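Local coordinates for branched-chain alpha-ketoacid decarboxylase (Lactococcus lactis, PDB 2VBF), which probably decarboxylates branched-chain and aromatic alpha-keto acids to aldehydes, using thiamine diphosphate and a magnesium ion as cofactors, at residues 485-489 / 562-566; 276-280 / 291-295; 235-240 / 264-269. One frame throughout, in Å; residues are numbered along the deposited sequence.

Contact 1 (485-489 / 562-566); sequences EREIH and GKLFA. With TPP (thiamine diphosphate), chain F.
Bends at chi2 (-64°) and chi4 (-98°) fold the Lys563 side chain, whose first bond leads off from 485-489, back onto Glu487. There its NZ donates to the carbonyl Glu487 O at 2.8 Å, in the carbonyl plane with a C=O...N angle of 147°. Two waters extend this grip: one joins NZ to Glu487 OE1, the other is held by Arg486 O and takes only a weak bond from NZ. The Glu487 carboxylate itself stays beyond a salt bridge, OE1 lying 4.3 Å from Lys563 NZ. Beside these polar bonds the helices come close, Gly562 CA standing 4.6 Å from Ile488 CA, since a glycine places no side chain against Glu487. Ile488 then wedges CD1 against Phe565, 4.0 Å from CD2, while Ala566 CB meets Ile488 O at 3.5 Å. On the same short helix Glu485 faces the cofactor, its CD 3.6 Å from C4 of the thiazolium ring of thiamine diphosphate. Gly48 of the second subunit packs on Glu485, and His135 of that subunit meets the Phe565 ring. The lysine thus places positive charge at the last turn of helix 483-488, where it probably offsets the negative end of the helix dipole close to the cofactor pocket.

Contact 2 (276-280 / 291-295); sequences FLGIY and NFVES
Tyr280 and Val293 make the compact middle of this contact, in which an edge strand of the central domain is covered by the helix that follows it. Val293 CG1 stands over the centre of the tyrosine ring, 4.1 Å from its centroid and only 7° off the ring normal, a clear CH-pi contact. With its CG anti to the backbone N (chi1 -177°), Tyr280 extends its ring toward the helix and can offer that face. Leu277, three residues earlier, reaches the helix with CD1, which lies 3.6 Å from Phe292 CD2; the two side chains cross at about a right angle. Leu289, earlier on helix 287-295, fills in against both Leu277 and Tyr280, and Thr260 of the adjoining strand backs Val293.

The outer side is looser and more polar. Glu294 sits at the margin, partly exposed, yet its extended chain brings OE2 to Tyr280 OH, which donates to it at 2.5 Å. The acceptor uses its anti lone pair, and the carboxylate stands nearly upright to the ring, their planes 86° apart. Next in the chain, Ser295, exposed, turns its OG back to Asn291 O at 2.7 Å and is also bonded by Lys230, whose charge lies against the Phe292 ring as a cation-pi partner.

The two segments are the first half of a beta-alpha-beta crossover from strand 276-279 through helix 287-295 to strand 298-302, as in Rossmann-like sheets. Tyr280 OH gives its proton to Glu294 and accepts one from His317 N, so both roles of the hydroxyl are used; a bond this short is consistent with a charged Glu294.

Contact 3 (235-240 / 264-269); sequences AGHEVI and FGKSAV
Phe264 O is gripped by two waters, each donating to it at 2.9 Å. One of them carries the crossing to 235-240: it lies in the plane of the His237 ring, at its edge, 2.9 Å from ND1. Phe264 and His237 also meet ring on ring. They form an offset stack, centroids 3.9 Å apart and planes within 9° of parallel, with Phe264 CZ over the middle of the imidazole. A chi1 of 70°, which sets His237 CG between the backbone N and carbonyl carbon, turns the ring onto the phenylalanine, and Glu238 CG closes its opposite face.

Next to the stack the backbones almost touch: Gly265 CA lies 3.6 Å from His237 N, an approach open to Gly265 because it carries no side chain. Gly265 opens a type II turn that ends at Ala268, whose CB packs 3.5 Å from Gly236 O and 3.8 Å from Ala235 CB. Ile240 lies along the turn, CD1 3.7 Å from Lys266 O and CG1 against Ala268, while Ala268 O is buried beside Val239 CG1 without a polar partner.

Ala235 ends strand 231-235, next to strand 259-261, and helix 237-241 follows after Gly236; helix 245-255 packs on Val239 and Val269, and strand 417-419 of another sheet touches the turn at Lys266 and Ser267.

Followed from the N terminus, the three contacts come in series and none nests in or crosses another. Contact 3 comes first, closing a loop that holds helix 245-255 and strand 259-261 and returning the chain to the end of strand 231-235. The chain then runs into strand 276-279, where contact 2 closes a short connection of ten residues. These two share the central domain and touch, Ile279 CD1 lying 3.8 Å from Lys266 NZ. Contact 1 comes last and spans 72 residues, bringing helix 556-568, near the C terminus, onto helix 483-488 at the cofactor; its centre is about 26 Å from those of the other two.

Contact 1 (485-489 / 562-566)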
ATOM      1  N   GLU A 485      13.045  15.263  -6.896  1.00 15.22           N
ATOM      2  CA  GLU A 485      11.917  16.203  -6.866  1.00 17.32           C
ATOM      3  C   GLU A 485      12.396  17.654  -6.839  1.00 16.14           C
ATOM      4  O   GLU A 485      11.846  18.515  -7.550  1.00 17.03           O
ATOM      5  CB  GLU A 485      10.995  15.926  -5.678  1.00 18.08           C
ATOM      6  CG  GLU A 485      10.391  14.504  -5.643  1.00 22.25           C
ATOM      7  CD  GLU A 485       9.438  14.214  -6.788  1.00 25.03           C
ATOM      8  OE1 GLU A 485       8.209  14.205  -6.543  1.00 27.32           O
ATOM      9  OE2 GLU A 485       9.912  13.974  -7.925  1.00 28.64           O
ATOM     10  N   ARG A 486      13.434  17.926  -6.047  1.00 16.91           N
ATOM     11  CA  ARG A 486      14.032  19.269  -5.981  1.00 16.79           C
ATOM     12  C   ARG A 486      14.519  19.729  -7.354  1.00 17.78           C
ATOM     13  O   ARG A 486      14.421  20.905  -7.691  1.00 19.13           O
ATOM     14  CB  ARG A 486      15.211  19.286  -5.013  1.00 15.93           C
ATOM     15  CG  ARG A 486      14.868  19.008  -3.557  1.00 16.59           C
ATOM     16  CD  ARG A 486      16.130  19.110  -2.714  1.00 16.38           C
ATOM     17  NE  ARG A 486      16.004  18.532  -1.380  1.00 14.89           N
ATOM     18  CZ  ARG A 486      15.460  19.154  -0.340  1.00 16.12           C
ATOM     19  NH1 ARG A 486      14.965  20.380  -0.476  1.00 16.24           N
ATOM     20  NH2 ARG A 486      15.412  18.550   0.839  1.00 15.71           N
ATOM     21  N   GLU A 487      15.038  18.789  -8.138  1.00 18.39           N
ATOM     22  CA  GLU A 487      15.508  19.059  -9.505  1.00 19.29           C
ATOM     23  C   GLU A 487      14.389  19.377 -10.493  1.00 19.51           C
ATOM     24  O   GLU A 487      14.604  20.121 -11.458  1.00 23.16           O
ATOM     25  CB  GLU A 487      16.312  17.861 -10.030  1.00 19.99           C
ATOM     26  CG  GLU A 487      17.616  17.617  -9.301  1.00 20.84           C
ATOM     27  CD  GLU A 487      18.662  18.694  -9.581  1.00 20.93           C
ATOM     28  OE1 GLU A 487      18.754  19.153 -10.740  1.00 21.31           O
ATOM     29  OE2 GLU A 487      19.390  19.069  -8.646  1.00 23.76           O
ATOM     30  N   ILE A 488      13.206  18.803 -10.276  1.00 18.93           N
ATOM     31  CA  ILE A 488      12.053  19.045 -11.150  1.00 18.53           C
ATOM     32  C   ILE A 488      11.366  20.352 -10.761  1.00 18.76           C
ATOM     33  O   ILE A 488      11.134  21.221 -11.613  1.00 16.62           O
ATOM     34  CB  ILE A 488      11.028  17.867 -11.086  1.00 19.19           C
ATOM     35  CG1 ILE A 488      11.685  16.561 -11.559  1.00 19.31           C
ATOM     36  CG2 ILE A 488       9.794  18.158 -11.930  1.00 18.04           C
ATOM     37  CD1 ILE A 488      10.832  15.302 -11.355  1.00 19.04           C
ATOM     38  N   HIS A 489      11.077  20.501  -9.469  1.00 19.05           N
ATOM     39  CA  HIS A 489      10.287  21.633  -8.976  1.00 19.36           C
ATOM     40  C   HIS A 489      10.418  21.849  -7.467  1.00 19.16           C
ATOM     41  O   HIS A 489      10.312  20.903  -6.683  1.00 17.70           O
ATOM     42  CB  HIS A 489       8.817  21.406  -9.302  1.00 19.90           C
ATOM     43  CG  HIS A 489       7.959  22.604  -9.068  1.00 20.85           C
ATOM     44  ND1 HIS A 489       7.794  23.585 -10.020  1.00 22.94           N
ATOM     45  CD2 HIS A 489       7.221  22.985  -7.998  1.00 21.55           C
ATOM     46  CE1 HIS A 489       6.995  24.525  -9.545  1.00 23.67           C
ATOM     47  NE2 HIS A 489       6.630  24.184  -8.320  1.00 23.27           N
ATOM     48  N   GLY A 562      15.610  16.285 -15.149  1.00 22.66           N
ATOM     49  CA  GLY A 562      14.776  17.036 -14.208  1.00 22.78           C
ATOM     50  C   GLY A 562      14.066  18.185 -14.903  1.00 22.99           C
ATOM     51  O   GLY A 562      12.873  18.416 -14.685  1.00 22.36           O
ATOM     52  N   LYS A 563      14.809  18.894 -15.754  1.00 22.51           N
ATOM     53  CA  LYS A 563      14.269  20.046 -16.464  1.00 22.83           C
ATOM     54  C   LYS A 563      13.284  19.616 -17.558  1.00 21.86           C
ATOM     55  O   LYS A 563      12.328  20.331 -17.858  1.00 22.13           O
ATOM     56  CB  LYS A 563      15.419  20.893 -17.027  1.00 24.86           C
ATOM     57  CG  LYS A 563      16.369  21.440 -15.941  1.00 26.19           C
ATOM     58  CD  LYS A 563      15.651  22.412 -15.004  1.00 28.63           C
ATOM     59  CE  LYS A 563      16.509  22.873 -13.822  1.00 29.02           C
ATOM     60  NZ  LYS A 563      16.236  22.105 -12.561  1.00 29.36           N
ATOM     61  N   LEU A 564      13.496  18.429 -18.126  1.00 21.79           N
ATOM     62  CA  LEU A 564      12.600  17.904 -19.147  1.00 20.82           C
ATOM     63  C   LEU A 564      11.291  17.412 -18.534  1.00 20.77           C
ATOM     64  O   LEU A 564      10.231  17.587 -19.143  1.00 20.11           O
ATOM     65  CB  LEU A 564      13.282  16.797 -19.953  1.00 19.66           C
ATOM     66  CG  LEU A 564      14.537  17.251 -20.710  1.00 20.12           C
ATOM     67  CD1 LEU A 564      15.193  16.084 -21.448  1.00 20.47           C
ATOM     68  CD2 LEU A 564      14.183  18.377 -21.679  1.00 21.18           C
ATOM     69  N   PHE A 565      11.358  16.793 -17.349  1.00 19.74           N
ATOM     70  CA  PHE A 565      10.140  16.467 -16.604  1.00 19.52           C
ATOM     71  C   PHE A 565       9.351  17.744 -16.277  1.00 19.28           C
ATOM     72  O   PHE A 565       8.127  17.781 -16.428  1.00 17.82           O
ATOM     73  CB  PHE A 565      10.452  15.739 -15.291  1.00 20.38           C
ATOM     74  CG  PHE A 565      10.822  14.274 -15.447  1.00 19.88           C
ATOM     75  CD1 PHE A 565       9.992  13.384 -16.127  1.00 20.71           C
ATOM     76  CD2 PHE A 565      11.961  13.775 -14.824  1.00 20.53           C
ATOM     77  CE1 PHE A 565      10.334  12.029 -16.241  1.00 19.82           C
ATOM     78  CE2 PHE A 565      12.299  12.426 -14.921  1.00 20.52           C
ATOM     79  CZ  PHE A 565      11.477  11.553 -15.639  1.00 20.29           C
ATOM     80  N   ALA A 566      10.058  18.782 -15.833  1.00 19.97           N
ATOM     81  CA  ALA A 566       9.436  20.059 -15.494  1.00 19.81           C
ATOM     82  C   ALA A 566       8.688  20.624 -16.699  1.00 20.91           C
ATOM     83  O   ALA A 566       7.562  21.110 -16.581  1.00 21.09           O
ATOM     84  CB  ALA A 566      10.496  21.052 -15.015  1.00 20.55           C
TER
HETATM   85  N1' TPP F1551       5.163   8.081  -4.561  1.00 11.52           N
HETATM   86  C2' TPP F1551       5.400   6.886  -5.189  1.00 12.26           C
HETATM   87  CM2 TPP F1551       4.783   5.634  -4.630  1.00 11.19           C
HETATM   88  N3' TPP F1551       6.182   6.862  -6.317  1.00 11.29           N
HETATM   89  C4' TPP F1551       6.727   8.021  -6.827  1.00 11.75           C
HETATM   90  N4' TPP F1551       7.453   7.950  -7.918  1.00 10.13           N
HETATM   91  C5' TPP F1551       6.512   9.242  -6.179  1.00 12.35           C
HETATM   92  C6' TPP F1551       5.719   9.267  -5.039  1.00 12.21           C
HETATM   93  C7' TPP F1551       7.122  10.527  -6.690  1.00 13.32           C
HETATM   94  N3  TPP F1551       8.576  10.544  -6.555  1.00 13.38           N
HETATM   95  C2  TPP F1551       9.499  10.225  -7.534  1.00 16.74           C
HETATM   96  S1  TPP F1551      11.056  10.340  -7.111  1.00 15.66           S
HETATM   97  C5  TPP F1551      10.613  10.855  -5.639  1.00 14.15           C
HETATM   98  C4  TPP F1551       9.236  10.938  -5.434  1.00 14.36           C
HETATM   99  CM4 TPP F1551       8.572  11.390  -4.162  1.00 13.96           C
HETATM  100  C6  TPP F1551      11.712  11.211  -4.657  1.00 13.99           C
HETATM  101  C7  TPP F1551      12.657  10.068  -4.317  1.00 13.21           C
HETATM  102  O7  TPP F1551      13.573  10.585  -3.383  1.00 13.65           O
HETATM  103  PA  TPP F1551      14.841   9.750  -2.893  1.00 12.75           P
HETATM  104  O1A TPP F1551      14.508   8.282  -2.742  1.00 13.29           O
HETATM  105  O2A TPP F1551      15.322  10.366  -1.593  1.00 11.02           O
HETATM  106  O3A TPP F1551      15.858   9.889  -4.143  1.00 11.54           O
HETATM  107  PB  TPP F1551      16.962  11.050  -4.408  1.00 13.16           P
HETATM  108  O1B TPP F1551      16.585  11.685  -5.717  1.00 13.07           O
HETATM  109  O2B TPP F1551      18.271  10.326  -4.548  1.00 12.24           O
HETATM  110  O3B TPP F1551      16.989  12.028  -3.267  1.00 12.75           O
HETATM  111  O   HOH W   1      15.319  22.673  -9.544  1.00 31.31           O
HETATM  112  O   HOH W   2      17.248  19.435 -13.105  1.00 39.00           O

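Contact 2 (276-280 / 291-295)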
ATOM      1  N   PHE A 276      27.921  -4.237 -27.792  1.00 18.39           N
ATOM      2  CA  PHE A 276      27.000  -3.438 -26.967  1.00 15.94           C
ATOM      3  C   PHE A 276      27.506  -1.995 -26.916  1.00 16.09           C
ATOM      4  O   PHE A 276      28.651  -1.739 -26.500  1.00 16.98           O
ATOM      5  CB  PHE A 276      26.829  -4.015 -25.548  1.00 16.07           C
ATOM      6  CG  PHE A 276      25.970  -3.156 -24.654  1.00 15.64           C
ATOM      7  CD1 PHE A 276      24.592  -3.140 -24.812  1.00 16.94           C
ATOM      8  CD2 PHE A 276      26.535  -2.342 -23.679  1.00 17.04           C
ATOM      9  CE1 PHE A 276      23.780  -2.324 -24.018  1.00 15.32           C
ATOM     10  CE2 PHE A 276      25.727  -1.524 -22.875  1.00 14.65           C
ATOM     11  CZ  PHE A 276      24.350  -1.523 -23.051  1.00 15.12           C
ATOM     12  N   LEU A 277      26.650  -1.058 -27.336  1.00 15.39           N
ATOM     13  CA  LEU A 277      27.016   0.349 -27.507  1.00 14.99           C
ATOM     14  C   LEU A 277      26.882   1.167 -26.216  1.00 16.01           C
ATOM     15  O   LEU A 277      27.662   2.075 -25.969  1.00 17.59           O
ATOM     16  CB  LEU A 277      26.154   0.997 -28.608  1.00 14.81           C
ATOM     17  CG  LEU A 277      26.238   0.393 -30.019  1.00 15.59           C
ATOM     18  CD1 LEU A 277      25.235   1.048 -30.983  1.00 17.16           C
ATOM     19  CD2 LEU A 277      27.653   0.507 -30.573  1.00 15.82           C
ATOM     20  N   GLY A 278      25.902   0.823 -25.389  1.00 14.86           N
ATOM     21  CA  GLY A 278      25.500   1.661 -24.275  1.00 14.76           C
ATOM     22  C   GLY A 278      23.988   1.804 -24.269  1.00 13.85           C
ATOM     23  O   GLY A 278      23.274   1.116 -25.018  1.00 13.83           O
ATOM     24  N   ILE A 279      23.509   2.698 -23.414  1.00 14.69           N
ATOM     25  CA  ILE A 279      22.091   2.970 -23.264  1.00 14.44           C
ATOM     26  C   ILE A 279      21.657   4.142 -24.150  1.00 14.87           C
ATOM     27  O   ILE A 279      22.205   5.248 -24.053  1.00 16.97           O
ATOM     28  CB  ILE A 279      21.758   3.327 -21.804  1.00 15.38           C
ATOM     29  CG1 ILE A 279      22.170   2.196 -20.868  1.00 14.83           C
ATOM     30  CG2 ILE A 279      20.281   3.679 -21.652  1.00 15.15           C
ATOM     31  CD1 ILE A 279      21.425   0.884 -21.080  1.00 16.15           C
ATOM     32  N   TYR A 280      20.691   3.881 -25.028  1.00 14.07           N
ATOM     33  CA  TYR A 280      20.094   4.928 -25.841  1.00 15.72           C
ATOM     34  C   TYR A 280      19.014   5.614 -25.011  1.00 18.15           C
ATOM     35  O   TYR A 280      18.078   4.964 -24.557  1.00 20.20           O
ATOM     36  CB  TYR A 280      19.485   4.343 -27.105  1.00 16.67           C
ATOM     37  CG  TYR A 280      18.898   5.378 -28.039  1.00 16.12           C
ATOM     38  CD1 TYR A 280      19.692   6.382 -28.595  1.00 16.56           C
ATOM     39  CD2 TYR A 280      17.555   5.353 -28.374  1.00 16.99           C
ATOM     40  CE1 TYR A 280      19.156   7.326 -29.473  1.00 16.58           C
ATOM     41  CE2 TYR A 280      17.012   6.293 -29.247  1.00 17.53           C
ATOM     42  CZ  TYR A 280      17.817   7.277 -29.789  1.00 16.02           C
ATOM     43  OH  TYR A 280      17.273   8.216 -30.647  1.00 18.70           O
ATOM     44  N   ASN A 291      24.548   9.199 -32.395  1.00 19.07           N
ATOM     45  CA  ASN A 291      24.807   9.272 -33.823  1.00 18.63           C
ATOM     46  C   ASN A 291      24.740   7.916 -34.531  1.00 17.18           C
ATOM     47  O   ASN A 291      24.247   7.830 -35.656  1.00 17.75           O
ATOM     48  CB  ASN A 291      26.178   9.895 -34.068  1.00 19.26           C
ATOM     49  CG  ASN A 291      26.236  11.369 -33.690  1.00 20.54           C
ATOM     50  OD1 ASN A 291      25.204  12.039 -33.543  1.00 20.98           O
ATOM     51  ND2 ASN A 291      27.455  11.881 -33.532  1.00 20.76           N
ATOM     52  N   PHE A 292      25.232   6.869 -33.867  1.00 16.36           N
ATOM     53  CA  PHE A 292      25.263   5.534 -34.434  1.00 17.86           C
ATOM     54  C   PHE A 292      23.839   5.017 -34.602  1.00 16.42           C
ATOM     55  O   PHE A 292      23.424   4.625 -35.704  1.00 17.80           O
ATOM     56  CB  PHE A 292      26.076   4.583 -33.537  1.00 17.46           C
ATOM     57  CG  PHE A 292      26.420   3.271 -34.199  1.00 17.74           C
ATOM     58  CD1 PHE A 292      27.706   3.032 -34.665  1.00 19.06           C
ATOM     59  CD2 PHE A 292      25.463   2.271 -34.350  1.00 17.57           C
ATOM     60  CE1 PHE A 292      28.032   1.832 -35.277  1.00 17.65           C
ATOM     61  CE2 PHE A 292      25.776   1.072 -34.982  1.00 17.57           C
ATOM     62  CZ  PHE A 292      27.073   0.849 -35.444  1.00 19.22           C
ATOM     63  N   VAL A 293      23.088   5.022 -33.502  1.00 17.08           N
ATOM     64  CA  VAL A 293      21.711   4.525 -33.509  1.00 16.64           C
ATOM     65  C   VAL A 293      20.849   5.255 -34.534  1.00 16.26           C
ATOM     66  O   VAL A 293      20.123   4.623 -35.283  1.00 16.40           O
ATOM     67  CB  VAL A 293      21.043   4.640 -32.125  1.00 15.68           C
ATOM     68  CG1 VAL A 293      19.553   4.210 -32.209  1.00 16.49           C
ATOM     69  CG2 VAL A 293      21.800   3.802 -31.104  1.00 15.84           C
ATOM     70  N   GLU A 294      20.957   6.578 -34.567  1.00 16.46           N
ATOM     71  CA  GLU A 294      20.101   7.423 -35.404  1.00 18.10           C
ATOM     72  C   GLU A 294      20.542   7.509 -36.876  1.00 18.15           C
ATOM     73  O   GLU A 294      19.811   8.054 -37.718  1.00 20.37           O
ATOM     74  CB  GLU A 294      19.989   8.819 -34.773  1.00 17.49           C
ATOM     75  CG  GLU A 294      19.372   8.760 -33.368  1.00 17.57           C
ATOM     76  CD  GLU A 294      19.260  10.103 -32.670  1.00 18.89           C
ATOM     77  OE1 GLU A 294      19.725  11.129 -33.226  1.00 18.69           O
ATOM     78  OE2 GLU A 294      18.693  10.124 -31.557  1.00 17.22           O
ATOM     79  N   SER A 295      21.728   6.985 -37.183  1.00 18.85           N
ATOM     80  CA  SER A 295      22.193   6.843 -38.576  1.00 18.99           C
ATOM     81  C   SER A 295      22.131   5.395 -39.114  1.00 18.29           C
ATOM     82  O   SER A 295      22.418   5.153 -40.298  1.00 19.26           O
ATOM     83  CB  SER A 295      23.620   7.383 -38.708  1.00 17.82           C
ATOM     84  OG  SER A 295      24.560   6.567 -38.037  1.00 19.55           O
TER

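Contact 3 (235-240 / 264-269)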
ATOM      1  N   ALA A 235      17.131  -3.824 -27.732  1.00 14.66           N
ATOM      2  CA  ALA A 235      16.424  -4.796 -26.890  1.00 15.11           C
ATOM      3  C   ALA A 235      15.765  -4.071 -25.713  1.00 14.70           C
ATOM      4  O   ALA A 235      16.311  -3.099 -25.190  1.00 14.12           O
ATOM      5  CB  ALA A 235      17.363  -5.878 -26.397  1.00 14.25           C
ATOM      6  N   GLY A 236      14.587  -4.546 -25.310  1.00 13.82           N
ATOM      7  CA  GLY A 236      13.821  -3.915 -24.245  1.00 14.79           C
ATOM      8  C   GLY A 236      13.288  -4.882 -23.206  1.00 14.21           C
ATOM      9  O   GLY A 236      13.666  -6.059 -23.169  1.00 13.26           O
ATOM     10  N   HIS A 237      12.387  -4.363 -22.373  1.00 13.22           N
ATOM     11  CA  HIS A 237      11.979  -5.041 -21.160  1.00 14.27           C
ATOM     12  C   HIS A 237      11.237  -6.337 -21.440  1.00 12.43           C
ATOM     13  O   HIS A 237      11.275  -7.228 -20.618  1.00 12.91           O
ATOM     14  CB  HIS A 237      11.127  -4.124 -20.268  1.00 13.90           C
ATOM     15  CG  HIS A 237       9.767  -3.838 -20.820  1.00 14.09           C
ATOM     16  ND1 HIS A 237       9.566  -2.991 -21.887  1.00 13.96           N
ATOM     17  CD2 HIS A 237       8.542  -4.298 -20.466  1.00 13.55           C
ATOM     18  CE1 HIS A 237       8.277  -2.928 -22.157  1.00 13.98           C
ATOM     19  NE2 HIS A 237       7.631  -3.713 -21.310  1.00 12.98           N
ATOM     20  N   GLU A 238      10.565  -6.450 -22.582  1.00 13.52           N
ATOM     21  CA  GLU A 238       9.783  -7.664 -22.850  1.00 12.88           C
ATOM     22  C   GLU A 238      10.693  -8.881 -23.070  1.00 13.04           C
ATOM     23  O   GLU A 238      10.273 -10.024 -22.868  1.00 12.16           O
ATOM     24  CB  GLU A 238       8.791  -7.449 -23.999  1.00 13.64           C
ATOM     25  CG  GLU A 238       7.798  -6.320 -23.733  1.00 13.74           C
ATOM     26  CD  GLU A 238       6.759  -6.136 -24.831  1.00 14.95           C
ATOM     27  OE1 GLU A 238       7.022  -6.506 -25.998  1.00 14.77           O
ATOM     28  OE2 GLU A 238       5.660  -5.635 -24.511  1.00 13.80           O
ATOM     29  N   VAL A 239      11.939  -8.638 -23.483  1.00 13.42           N
ATOM     30  CA  VAL A 239      12.950  -9.702 -23.505  1.00 13.35           C
ATOM     31  C   VAL A 239      13.121 -10.265 -22.088  1.00 14.30           C
ATOM     32  O   VAL A 239      13.095 -11.483 -21.886  1.00 13.54           O
ATOM     33  CB  VAL A 239      14.299  -9.203 -24.074  1.00 13.69           C
ATOM     34  CG1 VAL A 239      15.387 -10.264 -23.898  1.00 14.82           C
ATOM     35  CG2 VAL A 239      14.136  -8.826 -25.555  1.00 14.84           C
ATOM     36  N   ILE A 240      13.209  -9.370 -21.110  1.00 12.99           N
ATOM     37  CA  ILE A 240      13.385  -9.772 -19.712  1.00 13.95           C
ATOM     38  C   ILE A 240      12.146 -10.526 -19.209  1.00 14.50           C
ATOM     39  O   ILE A 240      12.272 -11.549 -18.512  1.00 14.60           O
ATOM     40  CB  ILE A 240      13.735  -8.553 -18.800  1.00 13.57           C
ATOM     41  CG1 ILE A 240      15.072  -7.923 -19.234  1.00 15.07           C
ATOM     42  CG2 ILE A 240      13.838  -8.977 -17.314  1.00 13.38           C
ATOM     43  CD1 ILE A 240      15.437  -6.596 -18.574  1.00 15.75           C
ATOM     44  N   PHE A 264      14.841   1.269 -19.832  1.00 12.86           N
ATOM     45  CA  PHE A 264      13.657   0.427 -19.602  1.00 12.14           C
ATOM     46  C   PHE A 264      13.949  -0.863 -20.360  1.00 13.23           C
ATOM     47  O   PHE A 264      13.812  -0.921 -21.578  1.00 13.89           O
ATOM     48  CB  PHE A 264      12.418   1.125 -20.165  1.00 12.07           C
ATOM     49  CG  PHE A 264      11.096   0.415 -19.943  1.00 13.15           C
ATOM     50  CD1 PHE A 264      10.897  -0.507 -18.920  1.00 11.52           C
ATOM     51  CD2 PHE A 264      10.014   0.758 -20.745  1.00 12.45           C
ATOM     52  CE1 PHE A 264       9.631  -1.097 -18.727  1.00 12.95           C
ATOM     53  CE2 PHE A 264       8.759   0.180 -20.572  1.00 13.49           C
ATOM     54  CZ  PHE A 264       8.566  -0.753 -19.567  1.00 10.62           C
ATOM     55  N   GLY A 265      14.377  -1.873 -19.616  1.00 12.59           N
ATOM     56  CA  GLY A 265      14.913  -3.086 -20.189  1.00 13.65           C
ATOM     57  C   GLY A 265      16.428  -3.186 -20.131  1.00 13.67           C
ATOM     58  O   GLY A 265      16.998  -4.038 -20.802  1.00 13.94           O
ATOM     59  N   LYS A 266      17.090  -2.359 -19.312  1.00 13.34           N
ATOM     60  CA  LYS A 266      18.534  -2.471 -19.147  1.00 13.50           C
ATOM     61  C   LYS A 266      18.881  -3.883 -18.664  1.00 12.28           C
ATOM     62  O   LYS A 266      18.244  -4.392 -17.749  1.00 12.19           O
ATOM     63  CB  LYS A 266      19.060  -1.431 -18.160  1.00 12.69           C
ATOM     64  CG  LYS A 266      20.574  -1.466 -17.968  1.00 12.52           C
ATOM     65  CD  LYS A 266      21.064  -0.301 -17.118  1.00 12.78           C
ATOM     66  CE  LYS A 266      22.545  -0.406 -16.825  1.00 12.95           C
ATOM     67  NZ  LYS A 266      23.402  -0.006 -18.000  1.00 14.79           N
ATOM     68  N   SER A 267      19.884  -4.477 -19.309  1.00 11.84           N
ATOM     69  CA  SER A 267      20.337  -5.864 -19.109  1.00 13.31           C
ATOM     70  C   SER A 267      19.480  -6.897 -19.857  1.00 13.24           C
ATOM     71  O   SER A 267      19.619  -8.100 -19.621  1.00 13.92           O
ATOM     72  CB  SER A 267      20.541  -6.245 -17.621  1.00 13.83           C
ATOM     73  OG  SER A 267      19.341  -6.588 -16.941  1.00 13.30           O
ATOM     74  N   ALA A 268      18.641  -6.426 -20.787  1.00 12.86           N
ATOM     75  CA  ALA A 268      17.961  -7.306 -21.752  1.00 14.38           C
ATOM     76  C   ALA A 268      18.980  -8.097 -22.589  1.00 13.86           C
ATOM     77  O   ALA A 268      18.647  -9.110 -23.181  1.00 15.57           O
ATOM     78  CB  ALA A 268      17.057  -6.504 -22.668  1.00 13.98           C
ATOM     79  N   VAL A 269      20.195  -7.573 -22.669  1.00 13.88           N
ATOM     80  CA  VAL A 269      21.353  -8.285 -23.207  1.00 16.45           C
ATOM     81  C   VAL A 269      22.525  -8.082 -22.260  1.00 17.03           C
ATOM     82  O   VAL A 269      22.515  -7.158 -21.452  1.00 17.59           O
ATOM     83  CB  VAL A 269      21.731  -7.791 -24.611  1.00 16.96           C
ATOM     84  CG1 VAL A 269      20.555  -8.007 -25.562  1.00 22.02           C
ATOM     85  CG2 VAL A 269      22.214  -6.334 -24.575  1.00 18.51           C
TER
HETATM   86  O   HOH W   3      15.289  -1.164 -24.101  1.00 22.78           O
HETATM   87  O   HOH W   4      11.569  -1.433 -23.302  1.00 12.97           O